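Local coordinates for protein tyrosyl-tRNA synthetase (Pyrococcus horikoshii, PDB 2CYC) that probably charges tRNA(Tyr) with tyrosine in two steps, activating the amino acid with ATP to tyrosyl-AMP and then transferring it to the tRNA acceptor end, at residues G128-T133 with I176-V181; G228-P233 with S253-Y258; K276-C279 with R285-P288. All blocks are in the same frame, centred on the assembly; numbering follows the deposited sequence.

Interaction 1 (G128-T133 with I176-V181); sequences GDYWQT and IFYQGV
Tyr178 donates its phenol proton to Asp129, the bond running 3.0 Å from OH to OD1. The hydroxyl meets the carboxylate on its syn side, 26° out of plane, and the carboxylate stands almost perpendicular to the tyrosine ring. Asp129 suits this place because its short side chain, with CG set between the backbone N and the carbonyl carbon (chi1 63°), brings the carboxylate to the phenol at the start of helix 128-138.

The next residue works on the ring itself. Tyr130 lays its CB over one face of Tyr178, 4.0 Å from the centroid in a CH-pi contact, and turns its ring edge toward that face in a T-shaped pair with planes at 78°. CD1 of Tyr130 does the touching, 3.7 Å from CG of Tyr178. The hydroxyl of Tyr130 is engaged elsewhere, bonded to Asp175 OD1 and to the backbone O of Met171; Asp175 binds the substrate tyrosine, which makes Tyr130 a second-shell residue of the pocket.

Tyr178 closes helix 164-178, and Gly180 just beyond it takes positive phi in a Schellman motif. A phenol serves both needs at this helix end: its ring accepts the flank of Tyr130 while its hydroxyl gives a proton to Asp129, a bond that would probably favour the ionised carboxylate.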
ATOM      1  N   GLY A 128      -6.582   0.862 -11.908  1.00 25.52           N
ATOM      2  CA  GLY A 128      -5.269   0.327 -11.599  1.00 21.84           C
ATOM      3  C   GLY A 128      -4.102   1.270 -11.857  1.00 25.85           C
ATOM      4  O   GLY A 128      -3.083   1.186 -11.172  1.00 21.38           O
ATOM      5  N   ASP A 129      -4.228   2.163 -12.840  1.00 23.11           N
ATOM      6  CA  ASP A 129      -3.136   3.087 -13.146  1.00 22.26           C
ATOM      7  C   ASP A 129      -2.978   4.111 -12.015  1.00 22.55           C
ATOM      8  O   ASP A 129      -1.914   4.707 -11.839  1.00 18.44           O
ATOM      9  CB  ASP A 129      -3.360   3.762 -14.510  1.00 24.59           C
ATOM     10  CG  ASP A 129      -4.605   4.614 -14.553  1.00 28.69           C
ATOM     11  OD1 ASP A 129      -5.530   4.378 -13.751  1.00 33.54           O
ATOM     12  OD2 ASP A 129      -4.666   5.520 -15.412  1.00 40.93           O
ATOM     13  N   TYR A 130      -4.043   4.293 -11.239  1.00 20.96           N
ATOM     14  CA  TYR A 130      -4.000   5.174 -10.084  1.00 20.90           C
ATOM     15  C   TYR A 130      -3.083   4.485  -9.060  1.00 21.66           C
ATOM     16  O   TYR A 130      -2.192   5.106  -8.467  1.00 17.24           O
ATOM     17  CB  TYR A 130      -5.393   5.324  -9.474  1.00 17.46           C
ATOM     18  CG  TYR A 130      -5.372   5.833  -8.044  1.00 22.17           C
ATOM     19  CD1 TYR A 130      -5.366   7.203  -7.766  1.00 15.24           C
ATOM     20  CD2 TYR A 130      -5.327   4.940  -6.966  1.00 16.86           C
ATOM     21  CE1 TYR A 130      -5.318   7.674  -6.454  1.00 13.29           C
ATOM     22  CE2 TYR A 130      -5.275   5.402  -5.656  1.00 13.98           C
ATOM     23  CZ  TYR A 130      -5.273   6.768  -5.407  1.00 14.52           C
ATOM     24  OH  TYR A 130      -5.245   7.219  -4.105  1.00 14.87           O
ATOM     25  N   TRP A 131      -3.303   3.189  -8.864  1.00 23.69           N
ATOM     26  CA  TRP A 131      -2.504   2.431  -7.904  1.00 20.96           C
ATOM     27  C   TRP A 131      -1.050   2.279  -8.324  1.00 20.22           C
ATOM     28  O   TRP A 131      -0.152   2.135  -7.477  1.00 17.56           O
ATOM     29  CB  TRP A 131      -3.163   1.074  -7.633  1.00 18.28           C
ATOM     30  CG  TRP A 131      -4.434   1.271  -6.849  1.00 14.80           C
ATOM     31  CD1 TRP A 131      -5.699   1.440  -7.351  1.00 15.45           C
ATOM     32  CD2 TRP A 131      -4.530   1.510  -5.442  1.00 13.87           C
ATOM     33  NE1 TRP A 131      -6.571   1.783  -6.338  1.00 16.80           N
ATOM     34  CE2 TRP A 131      -5.877   1.833  -5.158  1.00 16.55           C
ATOM     35  CE3 TRP A 131      -3.607   1.492  -4.395  1.00 11.74           C
ATOM     36  CZ2 TRP A 131      -6.319   2.134  -3.865  1.00 18.45           C
ATOM     37  CZ3 TRP A 131      -4.049   1.793  -3.105  1.00 16.46           C
ATOM     38  CH2 TRP A 131      -5.390   2.108  -2.855  1.00 14.92           C
ATOM     39  N   GLN A 132      -0.800   2.332  -9.626  1.00 20.20           N
ATOM     40  CA  GLN A 132       0.571   2.232 -10.087  1.00 19.41           C
ATOM     41  C   GLN A 132       1.285   3.485  -9.574  1.00 18.22           C
ATOM     42  O   GLN A 132       2.464   3.452  -9.222  1.00 19.23           O
ATOM     43  CB  GLN A 132       0.623   2.169 -11.605  1.00 17.73           C
ATOM     44  CG  GLN A 132       2.048   2.132 -12.167  1.00 23.17           C
ATOM     45  CD  GLN A 132       2.084   1.842 -13.655  1.00 25.66           C
ATOM     46  OE1 GLN A 132       1.261   2.350 -14.418  1.00 27.29           O
ATOM     47  NE2 GLN A 132       3.049   1.030 -14.078  1.00 25.10           N
ATOM     48  N   THR A 133       0.552   4.589  -9.514  1.00 20.31           N
ATOM     49  CA  THR A 133       1.115   5.839  -9.023  1.00 20.11           C
ATOM     50  C   THR A 133       1.224   5.809  -7.493  1.00 18.23           C
ATOM     51  O   THR A 133       2.116   6.429  -6.922  1.00 16.99           O
ATOM     52  CB  THR A 133       0.296   7.043  -9.557  1.00 21.38           C
ATOM     53  OG1 THR A 133       0.791   7.373 -10.862  1.00 17.17           O
ATOM     54  CG2 THR A 133       0.403   8.264  -8.645  1.00 16.18           C
ATOM     55  N   ILE A 176      -3.624  13.563  -5.277  1.00 15.39           N
ATOM     56  CA  ILE A 176      -3.220  14.859  -5.791  1.00 17.66           C
ATOM     57  C   ILE A 176      -2.681  14.763  -7.216  1.00 15.67           C
ATOM     58  O   ILE A 176      -3.152  15.454  -8.126  1.00 17.26           O
ATOM     59  CB  ILE A 176      -2.145  15.516  -4.867  1.00 22.69           C
ATOM     60  CG1 ILE A 176      -2.804  15.961  -3.554  1.00 18.51           C
ATOM     61  CG2 ILE A 176      -1.473  16.694  -5.587  1.00 15.24           C
ATOM     62  CD1 ILE A 176      -1.829  16.372  -2.458  1.00 10.78           C
ATOM     63  N   PHE A 177      -1.705  13.892  -7.419  1.00 16.65           N
ATOM     64  CA  PHE A 177      -1.102  13.771  -8.736  1.00 21.17           C
ATOM     65  C   PHE A 177      -1.989  13.142  -9.789  1.00 19.69           C
ATOM     66  O   PHE A 177      -1.964  13.561 -10.940  1.00 19.61           O
ATOM     67  CB  PHE A 177       0.232  13.041  -8.606  1.00 16.57           C
ATOM     68  CG  PHE A 177       1.237  13.825  -7.822  1.00 19.82           C
ATOM     69  CD1 PHE A 177       1.875  14.929  -8.399  1.00 22.06           C
ATOM     70  CD2 PHE A 177       1.462  13.547  -6.480  1.00 15.70           C
ATOM     71  CE1 PHE A 177       2.717  15.749  -7.642  1.00 23.44           C
ATOM     72  CE2 PHE A 177       2.303  14.363  -5.708  1.00 16.54           C
ATOM     73  CZ  PHE A 177       2.929  15.468  -6.293  1.00 18.58           C
ATOM     74  N   TYR A 178      -2.801  12.168  -9.393  1.00 17.88           N
ATOM     75  CA  TYR A 178      -3.680  11.516 -10.349  1.00 19.66           C
ATOM     76  C   TYR A 178      -4.716  12.474 -10.940  1.00 20.55           C
ATOM     77  O   TYR A 178      -5.072  12.358 -12.109  1.00 19.99           O
ATOM     78  CB  TYR A 178      -4.406  10.343  -9.702  1.00 21.96           C
ATOM     79  CG  TYR A 178      -5.069   9.456 -10.723  1.00 20.14           C
ATOM     80  CD1 TYR A 178      -4.322   8.529 -11.452  1.00 21.07           C
ATOM     81  CD2 TYR A 178      -6.435   9.553 -10.976  1.00 17.40           C
ATOM     82  CE1 TYR A 178      -4.922   7.716 -12.402  1.00 20.80           C
ATOM     83  CE2 TYR A 178      -7.045   8.749 -11.921  1.00 23.63           C
ATOM     84  CZ  TYR A 178      -6.281   7.830 -12.626  1.00 24.52           C
ATOM     85  OH  TYR A 178      -6.885   7.002 -13.532  1.00 27.70           O
ATOM     86  N   GLN A 179      -5.205  13.414 -10.133  1.00 16.99           N
ATOM     87  CA  GLN A 179      -6.197  14.380 -10.605  1.00 15.53           C
ATOM     88  C   GLN A 179      -5.546  15.654 -11.170  1.00 16.47           C
ATOM     89  O   GLN A 179      -6.248  16.593 -11.540  1.00 21.48           O
ATOM     90  CB  GLN A 179      -7.148  14.762  -9.459  1.00 19.51           C
ATOM     91  CG  GLN A 179      -7.810  13.569  -8.761  1.00 15.51           C
ATOM     92  CD  GLN A 179      -8.693  13.986  -7.597  1.00 22.39           C
ATOM     93  OE1 GLN A 179      -9.879  14.305  -7.769  1.00 20.91           O
ATOM     94  NE2 GLN A 179      -8.115  13.998  -6.402  1.00 17.75           N
ATOM     95  N   GLY A 180      -4.215  15.677 -11.228  1.00 13.71           N
ATOM     96  CA  GLY A 180      -3.496  16.839 -11.735  1.00 14.07           C
ATOM     97  C   GLY A 180      -3.666  18.071 -10.859  1.00 17.71           C
ATOM     98  O   GLY A 180      -3.666  19.199 -11.352  1.00 16.45           O
ATOM     99  N   VAL A 181      -3.795  17.868  -9.551  1.00 16.98           N
ATOM    100  CA  VAL A 181      -3.994  18.982  -8.626  1.00 17.58           C
ATOM    101  C   VAL A 181      -2.771  19.896  -8.445  1.00 19.99           C
ATOM    102  O   VAL A 181      -1.693  19.437  -8.067  1.00 16.80           O
ATOM    103  CB  VAL A 181      -4.458  18.448  -7.242  1.00 22.16           C
ATOM    104  CG1 VAL A 181      -4.584  19.583  -6.249  1.00 15.09           C
ATOM    105  CG2 VAL A 181      -5.799  17.732  -7.393  1.00 12.46           C
TER

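Interaction 2 (G228-P233 with S253-Y258); sequences GLQEPP and SKSKPY
The KMSKS region, signature of class I aminoacyl-tRNA synthetases, ends at Ser255, and the loop 228-233 meets it there. Ser255 OG donates to Gln230 OE1 at 2.7 Å. The hydroxyl approaches at a C=O...donor angle of 112° and is tilted 30° from the carbonyl plane. Gln230 reaches this spot by folding back: its CG lies between the backbone N and the carbonyl carbon (chi1 74°), and the chain bends again at chi2. The other half of the amide is also held, since NE2 bonds to the backbone O of Met250, just ahead of the motif.

In this family the KMSKS loop is known to act in ATP-dependent activation, and Lys254, next to Ser255, is predicted to bind ATP, although its amine end leads away from the 228-233 loop. Gln230 therefore spans the two ends of the signature, from the residue before it to its final serine, and an alanine here would probably leave the Ser255 hydroxyl and the Met250 carbonyl without these amide partners.

Gly228 passes close to the same hydroxyl, with CA 3.3 Å from Ser255 OG; a beta carbon on it would collide with that oxygen, so the smallest residue is the one that fits. Water extends the junction. One molecule accepts from Lys256 N at 2.8 Å and donates weakly to Gln230 OE1. A second sits 3.1 Å from Tyr258 OH and accepts a weak bond from Glu231 N, while the Tyr258 hydroxyl oxygen also rests 3.9 Å from Gln230 CB.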
ATOM      1  N   GLY A 228     -12.971  23.896  18.973  1.00 24.92           N
ATOM      2  CA  GLY A 228     -14.258  23.459  19.475  1.00 23.39           C
ATOM      3  C   GLY A 228     -14.601  24.463  20.575  1.00 21.03           C
ATOM      4  O   GLY A 228     -13.722  25.184  21.037  1.00 19.84           O
ATOM      5  N   LEU A 229     -15.856  24.512  21.011  1.00 23.29           N
ATOM      6  CA  LEU A 229     -16.266  25.473  22.033  1.00 24.30           C
ATOM      7  C   LEU A 229     -16.018  25.046  23.481  1.00 27.92           C
ATOM      8  O   LEU A 229     -16.204  25.843  24.397  1.00 26.77           O
ATOM      9  CB  LEU A 229     -17.747  25.804  21.852  1.00 19.79           C
ATOM     10  CG  LEU A 229     -18.107  26.403  20.487  1.00 25.91           C
ATOM     11  CD1 LEU A 229     -19.617  26.511  20.335  1.00 19.96           C
ATOM     12  CD2 LEU A 229     -17.444  27.764  20.341  1.00 18.51           C
ATOM     13  N   GLN A 230     -15.584  23.803  23.683  1.00 28.82           N
ATOM     14  CA  GLN A 230     -15.347  23.280  25.030  1.00 30.24           C
ATOM     15  C   GLN A 230     -14.149  23.898  25.752  1.00 32.68           C
ATOM     16  O   GLN A 230     -13.192  24.347  25.117  1.00 30.49           O
ATOM     17  CB  GLN A 230     -15.176  21.753  24.984  1.00 28.08           C
ATOM     18  CG  GLN A 230     -13.836  21.256  24.417  1.00 30.05           C
ATOM     19  CD  GLN A 230     -13.751  21.339  22.898  1.00 32.29           C
ATOM     20  OE1 GLN A 230     -14.774  21.370  22.202  1.00 30.64           O
ATOM     21  NE2 GLN A 230     -12.530  21.350  22.377  1.00 26.39           N
ATOM     22  N   GLU A 231     -14.201  23.919  27.085  1.00 35.69           N
ATOM     23  CA  GLU A 231     -13.092  24.471  27.853  1.00 41.21           C
ATOM     24  C   GLU A 231     -11.925  23.497  27.769  1.00 37.14           C
ATOM     25  O   GLU A 231     -12.125  22.288  27.657  1.00 40.86           O
ATOM     26  CB  GLU A 231     -13.483  24.704  29.318  1.00 46.88           C
ATOM     27  CG  GLU A 231     -13.768  23.451  30.125  1.00 61.87           C
ATOM     28  CD  GLU A 231     -13.132  23.498  31.511  1.00 70.91           C
ATOM     29  OE1 GLU A 231     -13.286  24.524  32.214  1.00 65.84           O
ATOM     30  OE2 GLU A 231     -12.479  22.503  31.898  1.00 77.82           O
ATOM     31  N   PRO A 232     -10.689  24.014  27.817  1.00 36.56           N
ATOM     32  CA  PRO A 232      -9.467  23.203  27.742  1.00 39.23           C
ATOM     33  C   PRO A 232      -9.368  22.172  28.863  1.00 43.66           C
ATOM     34  O   PRO A 232      -9.965  22.340  29.925  1.00 42.26           O
ATOM     35  CB  PRO A 232      -8.351  24.240  27.843  1.00 39.98           C
ATOM     36  CG  PRO A 232      -9.010  25.528  27.427  1.00 40.48           C
ATOM     37  CD  PRO A 232     -10.360  25.428  28.049  1.00 35.85           C
ATOM     38  N   PRO A 233      -8.594  21.099  28.640  1.00 46.18           N
ATOM     39  CA  PRO A 233      -8.409  20.035  29.634  1.00 49.95           C
ATOM     40  C   PRO A 233      -7.620  20.560  30.829  1.00 52.16           C
ATOM     41  O   PRO A 233      -7.637  19.975  31.912  1.00 52.71           O
ATOM     42  CB  PRO A 233      -7.629  18.979  28.858  1.00 44.34           C
ATOM     43  CG  PRO A 233      -6.745  19.830  27.988  1.00 51.00           C
ATOM     44  CD  PRO A 233      -7.719  20.881  27.472  1.00 44.98           C
ATOM     45  N   SER A 253     -13.027  19.238  15.034  1.00 29.18           N
ATOM     46  CA  SER A 253     -13.168  17.890  14.468  1.00 34.87           C
ATOM     47  C   SER A 253     -13.047  16.801  15.531  1.00 32.78           C
ATOM     48  O   SER A 253     -13.444  15.660  15.308  1.00 33.61           O
ATOM     49  CB  SER A 253     -12.125  17.636  13.375  1.00 29.75           C
ATOM     50  OG  SER A 253     -12.562  18.172  12.142  1.00 42.10           O
ATOM     51  N   LYS A 254     -12.504  17.153  16.689  1.00 34.67           N
ATOM     52  CA  LYS A 254     -12.353  16.183  17.762  1.00 38.46           C
ATOM     53  C   LYS A 254     -13.325  16.393  18.923  1.00 38.33           C
ATOM     54  O   LYS A 254     -13.341  15.604  19.871  1.00 35.84           O
ATOM     55  CB  LYS A 254     -10.909  16.200  18.269  1.00 38.60           C
ATOM     56  CG  LYS A 254      -9.942  15.501  17.317  1.00 45.55           C
ATOM     57  CD  LYS A 254      -8.565  15.307  17.939  1.00 56.34           C
ATOM     58  CE  LYS A 254      -7.755  14.251  17.179  1.00 63.15           C
ATOM     59  NZ  LYS A 254      -7.538  14.595  15.741  1.00 68.06           N
ATOM     60  N   SER A 255     -14.140  17.444  18.833  1.00 34.81           N
ATOM     61  CA  SER A 255     -15.108  17.782  19.883  1.00 35.26           C
ATOM     62  C   SER A 255     -16.376  16.929  19.891  1.00 36.13           C
ATOM     63  O   SER A 255     -16.760  16.343  18.878  1.00 33.36           O
ATOM     64  CB  SER A 255     -15.539  19.252  19.755  1.00 30.28           C
ATOM     65  OG  SER A 255     -14.432  20.134  19.809  1.00 36.87           O
ATOM     66  N   LYS A 256     -17.028  16.875  21.047  1.00 38.12           N
ATOM     67  CA  LYS A 256     -18.284  16.152  21.181  1.00 41.76           C
ATOM     68  C   LYS A 256     -19.331  17.032  20.492  1.00 38.86           C
ATOM     69  O   LYS A 256     -19.150  18.243  20.367  1.00 37.32           O
ATOM     70  CB  LYS A 256     -18.654  15.979  22.659  1.00 42.19           C
ATOM     71  CG  LYS A 256     -17.778  14.994  23.422  1.00 53.11           C
ATOM     72  CD  LYS A 256     -17.982  13.571  22.910  1.00 57.95           C
ATOM     73  CE  LYS A 256     -17.110  12.568  23.654  1.00 61.41           C
ATOM     74  NZ  LYS A 256     -17.466  12.471  25.096  1.00 66.10           N
ATOM     75  N   PRO A 257     -20.438  16.435  20.037  1.00 36.26           N
ATOM     76  CA  PRO A 257     -21.514  17.166  19.362  1.00 39.06           C
ATOM     77  C   PRO A 257     -21.971  18.425  20.108  1.00 40.12           C
ATOM     78  O   PRO A 257     -22.326  19.435  19.489  1.00 37.53           O
ATOM     79  CB  PRO A 257     -22.624  16.122  19.273  1.00 40.72           C
ATOM     80  CG  PRO A 257     -21.863  14.853  19.103  1.00 38.78           C
ATOM     81  CD  PRO A 257     -20.752  14.998  20.120  1.00 38.19           C
ATOM     82  N   TYR A 258     -21.948  18.362  21.436  1.00 38.06           N
ATOM     83  CA  TYR A 258     -22.384  19.481  22.269  1.00 41.26           C
ATOM     84  C   TYR A 258     -21.437  20.681  22.235  1.00 38.95           C
ATOM     85  O   TYR A 258     -21.831  21.793  22.601  1.00 33.01           O
ATOM     86  CB  TYR A 258     -22.564  19.004  23.720  1.00 55.06           C
ATOM     87  CG  TYR A 258     -21.335  19.174  24.594  1.00 65.37           C
ATOM     88  CD1 TYR A 258     -21.179  20.311  25.394  1.00 73.84           C
ATOM     89  CD2 TYR A 258     -20.316  18.218  24.598  1.00 72.48           C
ATOM     90  CE1 TYR A 258     -20.033  20.494  26.176  1.00 82.24           C
ATOM     91  CE2 TYR A 258     -19.163  18.389  25.375  1.00 77.74           C
ATOM     92  CZ  TYR A 258     -19.027  19.530  26.161  1.00 82.99           C
ATOM     93  OH  TYR A 258     -17.887  19.715  26.917  1.00 83.70           O
TER
HETATM   94  O   HOH W   1     -15.858  18.346  23.106  1.00 37.87           O
HETATM   95  O   HOH W   2     -16.913  22.244  28.347  1.00 47.19           O

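Interaction 3 (K276-C279 with R285-P288); sequences KAFC and RYNP
Phe278 and Tyr286 both swing CG opposite the backbone N, beside the carbonyl carbon (chi1 -178° and -174°), which carries their rings to a common meeting point between the two chain segments. Those segments are the ends of the connection from helix 267-276 to helix 288-297: Phe278 lies just past the first helix, and Asn287 occupies the N-cap position of the second.

The two side chains cross at about a right angle. Phe278 touches with one corner, its CE2 coming 3.9 Å from Tyr286 CD1 at the edge of the tyrosine ring. The backbone O of Tyr286 lies 3.8 Å from the same CE2, close to the phenylalanine plane, where the ring hydrogens carry their slight positive charge. A large flat residue suits position 278 because its rim can meet both this oxygen and the ring of Pro288. Trp235 forms an edge-to-face pair with Phe278, and Pro232 also touches it. Tyr286 in turn leans on helix 240-250, through Phe243, Ile246 and Met250 among others, so the aromatic pair connects this turn to the helix preceding the KMSKS region.

Cys279 is narrow enough to slip in beside the cap residue. Its SG points away from its own N and settles 4.0 Å from Asn287 CG, a van der Waals contact in a buried setting that Phe329 also borders. Pro288 follows as the opening residue of the helix, a position that tolerates proline well because a first-turn residue needs no N-H for the helical bonding. Its ring packs at the edge of Phe278, with Pro288 CD 3.7 Å from CD2 of the phenylalanine and 3.3 Å from the carbonyl O of Phe278.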
ATOM      1  N   LYS A 276     -22.978  28.043  26.369  1.00 33.91           N
ATOM      2  CA  LYS A 276     -22.034  27.336  27.231  1.00 37.36           C
ATOM      3  C   LYS A 276     -20.597  27.326  26.753  1.00 33.05           C
ATOM      4  O   LYS A 276     -19.736  26.738  27.395  1.00 33.09           O
ATOM      5  CB  LYS A 276     -22.493  25.891  27.493  1.00 43.06           C
ATOM      6  CG  LYS A 276     -23.724  25.445  26.747  1.00 53.37           C
ATOM      7  CD  LYS A 276     -24.528  24.476  27.598  1.00 56.64           C
ATOM      8  CE  LYS A 276     -25.452  23.611  26.759  1.00 64.26           C
ATOM      9  NZ  LYS A 276     -24.700  22.730  25.805  1.00 70.29           N
ATOM     10  N   ALA A 277     -20.333  27.981  25.628  1.00 30.80           N
ATOM     11  CA  ALA A 277     -18.980  28.014  25.067  1.00 28.87           C
ATOM     12  C   ALA A 277     -17.958  28.618  26.025  1.00 29.81           C
ATOM     13  O   ALA A 277     -18.289  29.493  26.834  1.00 24.74           O
ATOM     14  CB  ALA A 277     -18.976  28.805  23.764  1.00 29.23           C
ATOM     15  N   PHE A 278     -16.714  28.153  25.930  1.00 28.33           N
ATOM     16  CA  PHE A 278     -15.634  28.665  26.767  1.00 25.86           C
ATOM     17  C   PHE A 278     -15.278  30.033  26.184  1.00 30.89           C
ATOM     18  O   PHE A 278     -15.023  30.156  24.982  1.00 30.04           O
ATOM     19  CB  PHE A 278     -14.427  27.724  26.694  1.00 30.99           C
ATOM     20  CG  PHE A 278     -13.268  28.134  27.574  1.00 32.86           C
ATOM     21  CD1 PHE A 278     -13.347  28.011  28.960  1.00 35.78           C
ATOM     22  CD2 PHE A 278     -12.086  28.611  27.016  1.00 28.30           C
ATOM     23  CE1 PHE A 278     -12.262  28.349  29.773  1.00 31.63           C
ATOM     24  CE2 PHE A 278     -10.996  28.952  27.820  1.00 28.81           C
ATOM     25  CZ  PHE A 278     -11.083  28.819  29.200  1.00 28.85           C
ATOM     26  N   CYS A 279     -15.262  31.055  27.034  1.00 29.78           N
ATOM     27  CA  CYS A 279     -14.962  32.418  26.601  1.00 29.26           C
ATOM     28  C   CYS A 279     -14.716  33.286  27.835  1.00 29.78           C
ATOM     29  O   CYS A 279     -15.555  34.122  28.198  1.00 25.99           O
ATOM     30  CB  CYS A 279     -16.148  32.959  25.800  1.00 23.06           C
ATOM     31  SG  CYS A 279     -15.967  34.630  25.124  1.00 28.17           S
ATOM     32  N   ARG A 285      -5.884  34.967  24.378  1.00 34.91           N
ATOM     33  CA  ARG A 285      -4.888  33.990  23.923  1.00 37.15           C
ATOM     34  C   ARG A 285      -5.572  32.684  23.489  1.00 36.65           C
ATOM     35  O   ARG A 285      -5.328  32.173  22.396  1.00 33.72           O
ATOM     36  CB  ARG A 285      -3.890  33.702  25.046  1.00 46.54           C
ATOM     37  CG  ARG A 285      -2.942  32.540  24.781  1.00 57.50           C
ATOM     38  CD  ARG A 285      -2.288  32.089  26.087  1.00 70.50           C
ATOM     39  NE  ARG A 285      -1.432  30.913  25.941  1.00 74.13           N
ATOM     40  CZ  ARG A 285      -0.277  30.902  25.283  1.00 79.80           C
ATOM     41  NH1 ARG A 285       0.430  29.782  25.209  1.00 80.79           N
ATOM     42  NH2 ARG A 285       0.171  32.009  24.700  1.00 79.09           N
ATOM     43  N   TYR A 286      -6.414  32.139  24.362  1.00 30.44           N
ATOM     44  CA  TYR A 286      -7.148  30.919  24.048  1.00 32.29           C
ATOM     45  C   TYR A 286      -8.613  31.238  24.321  1.00 32.19           C
ATOM     46  O   TYR A 286      -9.051  31.303  25.473  1.00 31.74           O
ATOM     47  CB  TYR A 286      -6.676  29.740  24.907  1.00 28.10           C
ATOM     48  CG  TYR A 286      -7.339  28.455  24.488  1.00 28.28           C
ATOM     49  CD1 TYR A 286      -8.657  28.187  24.846  1.00 23.93           C
ATOM     50  CD2 TYR A 286      -6.688  27.549  23.651  1.00 26.15           C
ATOM     51  CE1 TYR A 286      -9.318  27.062  24.379  1.00 21.69           C
ATOM     52  CE2 TYR A 286      -7.343  26.410  23.175  1.00 24.99           C
ATOM     53  CZ  TYR A 286      -8.659  26.178  23.543  1.00 27.45           C
ATOM     54  OH  TYR A 286      -9.331  25.077  23.070  1.00 27.02           O
ATOM     55  N   ASN A 287      -9.367  31.426  23.248  1.00 28.21           N
ATOM     56  CA  ASN A 287     -10.776  31.756  23.352  1.00 26.99           C
ATOM     57  C   ASN A 287     -11.494  31.264  22.096  1.00 26.80           C
ATOM     58  O   ASN A 287     -11.426  31.899  21.041  1.00 23.44           O
ATOM     59  CB  ASN A 287     -10.885  33.280  23.489  1.00 25.49           C
ATOM     60  CG  ASN A 287     -12.286  33.753  23.819  1.00 28.38           C
ATOM     61  OD1 ASN A 287     -12.460  34.728  24.562  1.00 33.03           O
ATOM     62  ND2 ASN A 287     -13.289  33.089  23.260  1.00 20.70           N
ATOM     63  N   PRO A 288     -12.184  30.119  22.195  1.00 25.79           N
ATOM     64  CA  PRO A 288     -12.904  29.563  21.046  1.00 25.13           C
ATOM     65  C   PRO A 288     -13.872  30.553  20.404  1.00 26.32           C
ATOM     66  O   PRO A 288     -14.002  30.607  19.177  1.00 23.94           O
ATOM     67  CB  PRO A 288     -13.614  28.353  21.642  1.00 27.24           C
ATOM     68  CG  PRO A 288     -12.648  27.916  22.722  1.00 30.11           C
ATOM     69  CD  PRO A 288     -12.273  29.222  23.360  1.00 22.72           C
TER

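In the fold
The three contacts follow one another along the chain, each closing before the next opens. Interaction 1 joins helices 128-138 and 164-178 near the tyrosine pocket and the second subunit, whereas interactions 2 and 3 lie on the other side of the chain's centre. The centre of interaction 1 is about 36 Å from that of interaction 2 and about 42 Å from that of interaction 3. Interactions 2 and 3 are neighbours, with centres about 10 Å apart: the loop 228-233 serves both, and Leu229 O lies 2.8 Å from Phe278 N, a probable hydrogen bond. The loop thus links the KMSKS region to the connection leading into helix 288-297.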